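Side-chain contacts in Non-sulfated chondroitin lyase E66 (Autographa californica nucleopolyhedrovirus, PDB 3VSN), which cleaves non-sulfated chondroitin as a baculovirus envelope lyase essential for oral infectivity, and may digest the chondroitin sulfate barrier of the host midgut's peritrophic matrix: residues D67-W72 and G79-T84; Q127-G132 and Y138-T143. One frame throughout, in Å; residues are numbered along the deposited sequence.

Interaction 1: residues D67-W72 and G79-T84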
# COMPACT_ATOMS: atom_id res chain seq x y z
N ASP A 67 6.55 -22.00 27.42
CA ASP A 67 7.44 -23.10 27.03
C ASP A 67 8.22 -22.81 25.75
O ASP A 67 7.76 -22.07 24.88
CB ASP A 67 6.64 -24.40 26.84
CG ASP A 67 6.32 -25.09 28.16
OD1 ASP A 67 6.92 -24.73 29.20
OD2 ASP A 67 5.46 -26.00 28.16
N ASN A 68 9.41 -23.41 25.66
CA ASN A 68 10.28 -23.33 24.47
C ASN A 68 10.73 -21.92 24.09
O ASN A 68 10.88 -21.60 22.91
CB ASN A 68 9.64 -24.06 23.28
CG ASN A 68 9.48 -25.55 23.53
OD1 ASN A 68 10.44 -26.25 23.84
ND2 ASN A 68 8.25 -26.04 23.40
N LEU A 69 10.95 -21.09 25.10
CA LEU A 69 11.51 -19.75 24.91
C LEU A 69 12.58 -19.48 25.96
O LEU A 69 12.53 -20.01 27.07
CB LEU A 69 10.41 -18.68 25.00
CG LEU A 69 9.36 -18.59 23.88
CD1 LEU A 69 8.25 -17.62 24.28
CD2 LEU A 69 9.99 -18.16 22.55
N SER A 70 13.56 -18.65 25.59
CA SER A 70 14.61 -18.25 26.52
C SER A 70 14.66 -16.72 26.66
O SER A 70 15.64 -16.09 26.25
CB SER A 70 15.97 -18.80 26.06
OG SER A 70 15.93 -20.21 25.95
N PRO A 71 13.61 -16.12 27.25
CA PRO A 71 13.45 -14.66 27.26
C PRO A 71 14.49 -13.89 28.07
O PRO A 71 14.68 -12.70 27.82
CB PRO A 71 12.06 -14.47 27.87
CG PRO A 71 11.87 -15.66 28.75
CD PRO A 71 12.55 -16.79 28.03
N TRP A 72 15.14 -14.55 29.02
CA TRP A 72 16.06 -13.86 29.94
C TRP A 72 17.46 -13.75 29.41
O TRP A 72 18.28 -12.99 29.93
CB TRP A 72 16.04 -14.51 31.33
CG TRP A 72 14.66 -14.90 31.80
CD1 TRP A 72 14.26 -16.12 32.35
CD2 TRP A 72 13.43 -14.09 31.77
NE1 TRP A 72 12.92 -16.11 32.65
CE2 TRP A 72 12.36 -14.92 32.33
CE3 TRP A 72 13.12 -12.80 31.35
CZ2 TRP A 72 11.06 -14.47 32.45
CZ3 TRP A 72 11.80 -12.35 31.47
CH2 TRP A 72 10.79 -13.17 32.02
N GLY A 79 10.64 -10.56 23.40
CA GLY A 79 9.64 -9.98 22.50
C GLY A 79 8.48 -10.92 22.24
O GLY A 79 7.32 -10.51 22.25
N THR A 80 8.80 -12.20 22.03
CA THR A 80 7.78 -13.22 21.81
C THR A 80 6.91 -13.44 23.06
O THR A 80 5.69 -13.56 22.94
CB THR A 80 8.40 -14.54 21.32
OG1 THR A 80 9.17 -14.29 20.14
CG2 THR A 80 7.31 -15.56 20.99
N VAL A 81 7.53 -13.47 24.24
CA VAL A 81 6.80 -13.54 25.51
C VAL A 81 5.83 -12.36 25.62
O VAL A 81 4.64 -12.54 25.90
CB VAL A 81 7.74 -13.56 26.73
CG1 VAL A 81 6.96 -13.35 28.02
CG2 VAL A 81 8.52 -14.86 26.80
N CYS A 82 6.35 -11.16 25.38
CA CYS A 82 5.55 -9.93 25.41
C CYS A 82 4.34 -9.98 24.47
O CYS A 82 3.21 -9.74 24.90
CB CYS A 82 6.44 -8.72 25.10
SG CYS A 82 7.53 -8.25 26.47
N HIS A 83 4.57 -10.31 23.19
CA HIS A 83 3.49 -10.41 22.21
C HIS A 83 2.48 -11.48 22.55
O HIS A 83 1.28 -11.28 22.37
CB HIS A 83 4.03 -10.64 20.80
CG HIS A 83 4.67 -9.42 20.19
ND1 HIS A 83 4.04 -8.23 20.10
CD2 HIS A 83 5.92 -9.24 19.60
CE1 HIS A 83 4.84 -7.34 19.50
NE2 HIS A 83 6.00 -7.96 19.20
N THR A 84 2.96 -12.62 23.04
CA THR A 84 2.10 -13.74 23.39
C THR A 84 1.19 -13.40 24.58
O THR A 84 0.01 -13.76 24.58
CB THR A 84 2.92 -15.02 23.64
OG1 THR A 84 3.76 -15.26 22.50
CG2 THR A 84 2.02 -16.22 23.86

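Interaction 2: residues Q127-G132 and Y138-T143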
# COMPACT_ATOMS: atom_id res chain seq x y z
N GLN A 127 21.16 3.76 28.92
CA GLN A 127 21.61 3.53 27.54
C GLN A 127 22.20 2.14 27.26
O GLN A 127 23.15 1.99 26.49
CB GLN A 127 22.52 4.67 27.05
CG GLN A 127 21.79 6.01 26.99
CD GLN A 127 22.60 7.11 26.33
OE1 GLN A 127 22.05 8.16 25.98
NE2 GLN A 127 23.89 6.90 26.17
N GLN A 128 21.60 1.12 27.88
CA GLN A 128 21.83 -0.28 27.52
C GLN A 128 20.52 -1.05 27.71
O GLN A 128 19.64 -0.61 28.46
CB GLN A 128 22.90 -0.95 28.40
CG GLN A 128 24.01 -0.04 28.95
CD GLN A 128 24.92 -0.78 29.92
OE1 GLN A 128 24.86 -2.01 30.03
NE2 GLN A 128 25.77 -0.03 30.62
N ALA A 129 20.40 -2.19 27.04
CA ALA A 129 19.32 -3.13 27.32
C ALA A 129 19.61 -3.79 28.67
O ALA A 129 20.77 -4.03 29.01
CB ALA A 129 19.23 -4.17 26.22
N PRO A 130 18.55 -4.06 29.47
CA PRO A 130 18.74 -4.74 30.76
C PRO A 130 19.45 -6.10 30.64
O PRO A 130 20.21 -6.46 31.53
CB PRO A 130 17.31 -4.92 31.30
CG PRO A 130 16.39 -4.38 30.26
CD PRO A 130 17.18 -3.54 29.31
N TRP A 131 19.18 -6.83 29.56
CA TRP A 131 19.94 -8.04 29.23
C TRP A 131 20.05 -8.24 27.74
O TRP A 131 19.39 -7.55 26.96
CB TRP A 131 19.36 -9.27 29.92
CG TRP A 131 17.95 -9.63 29.53
CD1 TRP A 131 17.53 -10.35 28.42
CD2 TRP A 131 16.72 -9.30 30.26
NE1 TRP A 131 16.17 -10.48 28.40
CE2 TRP A 131 15.61 -9.87 29.48
CE3 TRP A 131 16.42 -8.61 31.43
CZ2 TRP A 131 14.29 -9.75 29.87
CZ3 TRP A 131 15.08 -8.49 31.82
CH2 TRP A 131 14.04 -9.05 31.06
N GLY A 132 20.89 -9.19 27.34
CA GLY A 132 21.20 -9.42 25.92
C GLY A 132 22.07 -8.30 25.37
O GLY A 132 22.58 -7.47 26.13
N TYR A 138 14.65 -2.48 21.95
CA TYR A 138 13.31 -2.35 21.37
C TYR A 138 12.17 -2.87 22.24
O TYR A 138 11.25 -2.13 22.58
CB TYR A 138 13.25 -3.00 19.98
CG TYR A 138 11.99 -2.67 19.19
CD1 TYR A 138 11.87 -1.46 18.50
CD2 TYR A 138 10.93 -3.58 19.11
CE1 TYR A 138 10.74 -1.16 17.77
CE2 TYR A 138 9.78 -3.28 18.38
CZ TYR A 138 9.69 -2.07 17.72
OH TYR A 138 8.57 -1.76 16.99
N HIS A 139 12.22 -4.16 22.58
CA HIS A 139 11.12 -4.81 23.29
C HIS A 139 10.92 -4.34 24.71
O HIS A 139 9.85 -4.53 25.28
CB HIS A 139 11.25 -6.32 23.20
CG HIS A 139 10.94 -6.86 21.83
ND1 HIS A 139 11.85 -7.53 21.09
CD2 HIS A 139 9.78 -6.80 21.06
CE1 HIS A 139 11.29 -7.88 19.91
NE2 HIS A 139 10.03 -7.43 19.90
N PHE A 140 11.94 -3.69 25.27
CA PHE A 140 11.83 -3.13 26.62
C PHE A 140 11.10 -1.79 26.62
O PHE A 140 10.34 -1.50 27.54
CB PHE A 140 13.22 -3.00 27.26
CG PHE A 140 13.96 -4.30 27.37
CD1 PHE A 140 13.63 -5.21 28.38
CD2 PHE A 140 14.96 -4.63 26.47
CE1 PHE A 140 14.30 -6.43 28.48
CE2 PHE A 140 15.64 -5.84 26.57
CZ PHE A 140 15.31 -6.74 27.57
N THR A 141 11.33 -0.99 25.58
CA THR A 141 10.75 0.35 25.46
C THR A 141 9.39 0.34 24.75
O THR A 141 8.49 1.10 25.11
CB THR A 141 11.73 1.28 24.70
OG1 THR A 141 12.91 1.48 25.49
CG2 THR A 141 11.10 2.62 24.40
N ILE A 142 9.26 -0.52 23.74
CA ILE A 142 8.09 -0.51 22.86
C ILE A 142 7.06 -1.55 23.30
O ILE A 142 5.95 -1.20 23.69
CB ILE A 142 8.49 -0.71 21.37
CG1 ILE A 142 9.49 0.37 20.92
CG2 ILE A 142 7.26 -0.72 20.47
CD1 ILE A 142 9.03 1.81 21.12
N THR A 143 7.44 -2.83 23.25
CA THR A 143 6.50 -3.92 23.46
C THR A 143 6.12 -4.13 24.93
O THR A 143 4.94 -4.32 25.25
CB THR A 143 7.02 -5.24 22.86
OG1 THR A 143 7.64 -4.97 21.60
CG2 THR A 143 5.88 -6.22 22.65

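Interaction 1: residues D67-W72 and G79-T84
The loop segment 67-72 passes the helical segment 79-84 most closely where Pro71 faces Val81, their CA atoms 7.0 Å apart, and with no hydrogen bond across the gap the two segments meet through side chains alone. Val81 CG2 is the shared point of contact. It meets Leu69 CD1 at 3.7 Å, the leucine and valine side chains running past each other in opposite senses, and also Pro71 CB, likewise at 3.7 Å. The valine torsion accounts for this, because chi1 of 169° sets CG1 anti to the backbone N and leaves CG2 beside that N, facing the loop. Both segments belong to the N-terminal helical domain of the polysaccharide lyase family 8 type, part of the alpha/alpha toroid, and here the loop preceding helix 75-93 folds back along that helix's first turns. Leu69 spans two neighbouring helical residues: CD1 and CD2 each lie 4.0 Å from Thr80 CG2, so the threonine methyl sits against the forked end of a side chain that crosses its own at about a right angle. Thr80 turns its hydroxyl elsewhere, to Pro76 O one helical turn back. Thr80 O accepts twice from Thr84, from Thr84 N at 2.9 Å and from Thr84 OG1 at 2.6 Å, the two donors on opposite faces of the carbonyl plane. Within the loop, Pro71 CG lies 3.6 Å above the plane of the Trp72 ring, over its centre, while Ser70 N bonds to Asp77 OD2 and ties the loop to the same helix.

Interaction 2: residues Q127-G132 and Y138-T143
Pro130 lays its ring over one face of Phe140, with CG 3.5 Å from the centroid of the phenyl ring and only 16° off its normal, which meets the geometry of a CH-pi contact. The loop 127-132 thereby packs on the start of helix 138-154 in the alpha/alpha toroid, the N-terminal helical domain of this lyase. Pro130 and Phe140 approach from opposite directions, and Pro130 CG lies 3.4 Å from both Phe140 CE1 and Phe140 CD1. Trp131 comes to the phenyl edge instead. Its six-membered ring and that of Phe140 form an edge-to-face (T-shaped) pair, centroids 4.9 Å apart and planes at 90°, in which Phe140 supplies the edge and Trp131 the face. The tryptophan reaches this place with CG between its backbone N and carbonyl carbon (chi1 62°), a torsion that swings the indole across to the helix. Ala129 CB adds an apolar contact to Phe140 CE2 at 4.0 Å. Outside the two segments, Phe78 of helix 75-93 stacks on Phe140 and meets Trp131 edge-to-face, and the Phe140 side chain lies about 11 Å from that of the catalytic Asn191. Burial by this contact leaves Trp131 O without a partner in the model. The phenyl edge points onto the indole face, with Phe140 CZ 3.7 Å from Trp131 CE2.

Interactions 1 and 2 follow one another along the chain, their centres 14 Å apart, and each sets a loop against the early turns of the helix that follows it: 75-93 in one case, 138-154 in the other. Both are partly buried, with two of four touching residues buried, and they bury similar areas, 179 and 185 Å². Their chemistry differs: aliphatic methyl and proline ring groups in interaction 1, a phenyl ring met over its face and at its edge in interaction 2. The loops are joined by a weak hydrogen bond from Trp131 NE1 to Pro71 O, and the helices touch directly, Gly79 against His139 and His83 against Thr143.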